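Long-range contact in hypothetical protein SO0799 (Shewanella oneidensis, PDB 1YUD), which is of unknown function but belongs to the cupin superfamily, and probably adopts the beta-barrel scaffold that in relatives often holds a small ligand or metal: residues Ala69-Tyr74 against Val129-Ser134. Residues are numbered along the deposited sequence; the frame is centred on the assembly and turned at random.
Sequences ADEMWY and VGCMVS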
ATOM      1  N   ALA A  69     -13.929   9.033  -2.362  1.00 43.78           N
ATOM      2  CA  ALA A  69     -13.299   8.515  -1.167  1.00 42.65           C
ATOM      3  C   ALA A  69     -11.800   8.783  -1.166  1.00 43.26           C
ATOM      4  O   ALA A  69     -11.216   9.137  -2.187  1.00 45.11           O
ATOM      5  CB  ALA A  69     -13.573   7.020  -1.050  1.00 39.93           C
ATOM      6  N   ASP A  70     -11.180   8.638  -0.007  1.00 43.23           N
ATOM      7  CA  ASP A  70      -9.755   8.849   0.094  1.00 44.03           C
ATOM      8  C   ASP A  70      -9.030   7.744  -0.663  1.00 43.43           C
ATOM      9  O   ASP A  70      -9.606   6.699  -0.981  1.00 42.39           O
ATOM     10  CB  ASP A  70      -9.323   8.826   1.564  1.00 47.18           C
ATOM     11  CG  ASP A  70      -9.742  10.067   2.313  1.00 48.00           C
ATOM     12  OD1 ASP A  70      -9.537  10.099   3.544  1.00 49.67           O
ATOM     13  OD2 ASP A  70     -10.263  11.003   1.669  1.00 49.08           O
ATOM     14  N   GLU A  71      -7.755   7.963  -0.940  1.00 41.79           N
ATOM     15  CA  GLU A  71      -7.000   6.958  -1.642  1.00 42.02           C
ATOM     16  C   GLU A  71      -5.593   6.930  -1.099  1.00 42.02           C
ATOM     17  O   GLU A  71      -4.908   7.941  -1.066  1.00 45.21           O
ATOM     18  CB  GLU A  71      -6.987   7.263  -3.136  1.00 42.50           C
ATOM     19  CG  GLU A  71      -6.553   6.100  -4.002  1.00 46.29           C
ATOM     20  CD  GLU A  71      -6.611   6.434  -5.481  1.00 50.47           C
ATOM     21  OE1 GLU A  71      -5.657   7.049  -6.010  1.00 51.79           O
ATOM     22  OE2 GLU A  71      -7.631   6.097  -6.114  1.00 52.68           O
HETATM   23  N   MSE A  72      -5.154   5.775  -0.641  1.00 40.62           N
HETATM   24  CA  MSE A  72      -3.812   5.712  -0.146  1.00 41.34           C
HETATM   25  C   MSE A  72      -2.911   5.340  -1.315  1.00 41.23           C
HETATM   26  O   MSE A  72      -3.328   4.657  -2.249  1.00 42.09           O
HETATM   27  CB  MSE A  72      -3.722   4.705   1.002  1.00 45.27           C
HETATM   28  CG  MSE A  72      -4.111   5.309   2.366  1.00 46.68           C
HETATM   29 SE   MSE A  72      -2.846   6.655   3.011  1.00 54.98          SE
HETATM   30  CE  MSE A  72      -1.316   5.490   3.253  1.00 45.69           C
ATOM     31  N   TRP A  73      -1.680   5.825  -1.286  1.00 39.98           N
ATOM     32  CA  TRP A  73      -0.749   5.526  -2.347  1.00 39.16           C
ATOM     33  C   TRP A  73       0.485   4.878  -1.771  1.00 38.81           C
ATOM     34  O   TRP A  73       1.138   5.436  -0.893  1.00 40.19           O
ATOM     35  CB  TRP A  73      -0.368   6.803  -3.094  1.00 39.95           C
ATOM     36  CG  TRP A  73      -1.416   7.265  -4.075  1.00 43.48           C
ATOM     37  CD1 TRP A  73      -2.726   7.543  -3.805  1.00 44.34           C
ATOM     38  CD2 TRP A  73      -1.233   7.524  -5.478  1.00 42.99           C
ATOM     39  NE1 TRP A  73      -3.370   7.963  -4.950  1.00 44.47           N
ATOM     40  CE2 TRP A  73      -2.475   7.960  -5.992  1.00 43.65           C
ATOM     41  CE3 TRP A  73      -0.135   7.433  -6.349  1.00 43.08           C
ATOM     42  CZ2 TRP A  73      -2.655   8.308  -7.337  1.00 42.96           C
ATOM     43  CZ3 TRP A  73      -0.312   7.780  -7.686  1.00 43.34           C
ATOM     44  CH2 TRP A  73      -1.567   8.213  -8.166  1.00 43.18           C
ATOM     45  N   TYR A  74       0.808   3.689  -2.259  1.00 37.00           N
ATOM     46  CA  TYR A  74       1.992   2.991  -1.785  1.00 35.92           C
ATOM     47  C   TYR A  74       2.990   3.013  -2.934  1.00 36.83           C
ATOM     48  O   TYR A  74       2.609   3.215  -4.086  1.00 39.47           O
ATOM     49  CB  TYR A  74       1.610   1.560  -1.391  1.00 33.52           C
ATOM     50  CG  TYR A  74       0.585   1.545  -0.276  1.00 29.19           C
ATOM     51  CD1 TYR A  74       0.983   1.579   1.057  1.00 25.13           C
ATOM     52  CD2 TYR A  74      -0.773   1.605  -0.558  1.00 25.30           C
ATOM     53  CE1 TYR A  74       0.053   1.682   2.078  1.00 24.55           C
ATOM     54  CE2 TYR A  74      -1.709   1.719   0.454  1.00 25.42           C
ATOM     55  CZ  TYR A  74      -1.288   1.763   1.772  1.00 25.36           C
ATOM     56  OH  TYR A  74      -2.199   1.974   2.782  1.00 24.38           O
ATOM     57  N   VAL A 129       2.717   1.348  -8.722  1.00 43.46           N
ATOM     58  CA  VAL A 129       2.174   2.010  -7.556  1.00 41.64           C
ATOM     59  C   VAL A 129       0.964   1.287  -6.979  1.00 43.08           C
ATOM     60  O   VAL A 129       0.178   0.674  -7.710  1.00 42.52           O
ATOM     61  CB  VAL A 129       1.783   3.453  -7.946  1.00 39.73           C
ATOM     62  CG1 VAL A 129       0.387   3.795  -7.477  1.00 35.51           C
ATOM     63  CG2 VAL A 129       2.810   4.408  -7.417  1.00 40.37           C
ATOM     64  N   GLY A 130       0.818   1.365  -5.659  1.00 43.11           N
ATOM     65  CA  GLY A 130      -0.320   0.737  -5.018  1.00 42.46           C
ATOM     66  C   GLY A 130      -1.337   1.797  -4.655  1.00 42.16           C
ATOM     67  O   GLY A 130      -0.987   2.813  -4.060  1.00 43.34           O
ATOM     68  N   CYS A 131      -2.591   1.575  -5.020  1.00 41.71           N
ATOM     69  CA  CYS A 131      -3.639   2.523  -4.704  1.00 43.02           C
ATOM     70  C   CYS A 131      -4.803   1.842  -3.999  1.00 44.24           C
ATOM     71  O   CYS A 131      -5.431   0.921  -4.521  1.00 43.45           O
ATOM     72  CB  CYS A 131      -4.120   3.242  -5.970  1.00 43.37           C
ATOM     73  SG  CYS A 131      -2.942   4.478  -6.612  1.00 45.99           S
HETATM   74  N   MSE A 132      -5.076   2.330  -2.797  1.00 46.93           N
HETATM   75  CA  MSE A 132      -6.131   1.815  -1.937  1.00 48.57           C
HETATM   76  C   MSE A 132      -7.141   2.919  -1.628  1.00 49.61           C
HETATM   77  O   MSE A 132      -6.817   3.873  -0.927  1.00 49.28           O
HETATM   78  CB  MSE A 132      -5.481   1.289  -0.644  1.00 50.36           C
HETATM   79  CG  MSE A 132      -6.387   0.582   0.366  1.00 52.61           C
HETATM   80 SE   MSE A 132      -7.521   1.754   1.430  1.00 58.41          SE
HETATM   81  CE  MSE A 132      -9.219   1.082   0.836  1.00 54.71           C
ATOM     82  N   VAL A 133      -8.349   2.802  -2.181  1.00 52.06           N
ATOM     83  CA  VAL A 133      -9.428   3.770  -1.940  1.00 55.43           C
ATOM     84  C   VAL A 133     -10.358   3.063  -0.969  1.00 58.76           C
ATOM     85  O   VAL A 133     -10.775   1.945  -1.238  1.00 59.07           O
ATOM     86  CB  VAL A 133     -10.196   4.105  -3.227  1.00 53.77           C
ATOM     87  CG1 VAL A 133     -10.480   2.860  -3.998  1.00 54.55           C
ATOM     88  CG2 VAL A 133     -11.489   4.789  -2.882  1.00 53.36           C
ATOM     89  N   SER A 134     -10.690   3.708   0.148  1.00 63.68           N
ATOM     90  CA  SER A 134     -11.485   3.062   1.187  1.00 66.44           C
ATOM     91  C   SER A 134     -12.864   2.552   0.857  1.00 68.92           C
ATOM     92  O   SER A 134     -13.037   1.351   0.641  1.00 71.56           O
ATOM     93  CB  SER A 134     -11.561   3.929   2.436  1.00 67.00           C
ATOM     94  OG  SER A 134     -11.762   3.092   3.560  1.00 65.99           O
TER
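The carbonyl O of Gly130 accepts the amide N of Tyr74 at 2.7 Å, in a nearly straight bond, and also takes a CA-H...O contact from Trp73. It belongs to an antiparallel ladder between two neighbouring strands of the cupin fold, 71-76 and 126-133, whose short segments run at 162° to each other. Gly130 N returns a bond to Tyr74 O at 3.0 Å, while Met72 and Met132, both modelled as selenomethionine, exchange N-H...O=C bonds as the next hydrogen-bonded pair. Trp73 and Cys131 form the non-hydrogen-bonded pair between them, and their side chains meet on the face turned toward strand 81-86. With chi1 of -73°, Cys131 SG lies anti to its own carbonyl carbon and sits over the indole, 3.7 Å from the centroid of the five-membered ring and 16° off the normal. A small, polarisable thiol suits this place, since it can lie close over the flat ring without needing a strong polar partner. Val129 CG1 packs obliquely against Trp73 CE3, and Leu81 and Ile83 add further apolar contacts to the indole. Trp73 NE1 also gives a weak hydrogen bond to Glu71 OE1. A leucine here has no indole N-H, and would probably leave Cys131 SG without its aromatic face and Glu71 OE1 without this donor. The opposite face of the sheet carries Met72, Tyr74 and Met132 toward the second subunit, where Tyr74 stacks on its counterpart and its OH is hydrogen-bonded to Ser51 OG of that subunit. Gly130, without a side chain, leaves room beside Tyr74 CB on this face. Farther along, Met132 CB touches the edge of the phenol ring in its plane, 4.0 Å from Tyr74 CE2.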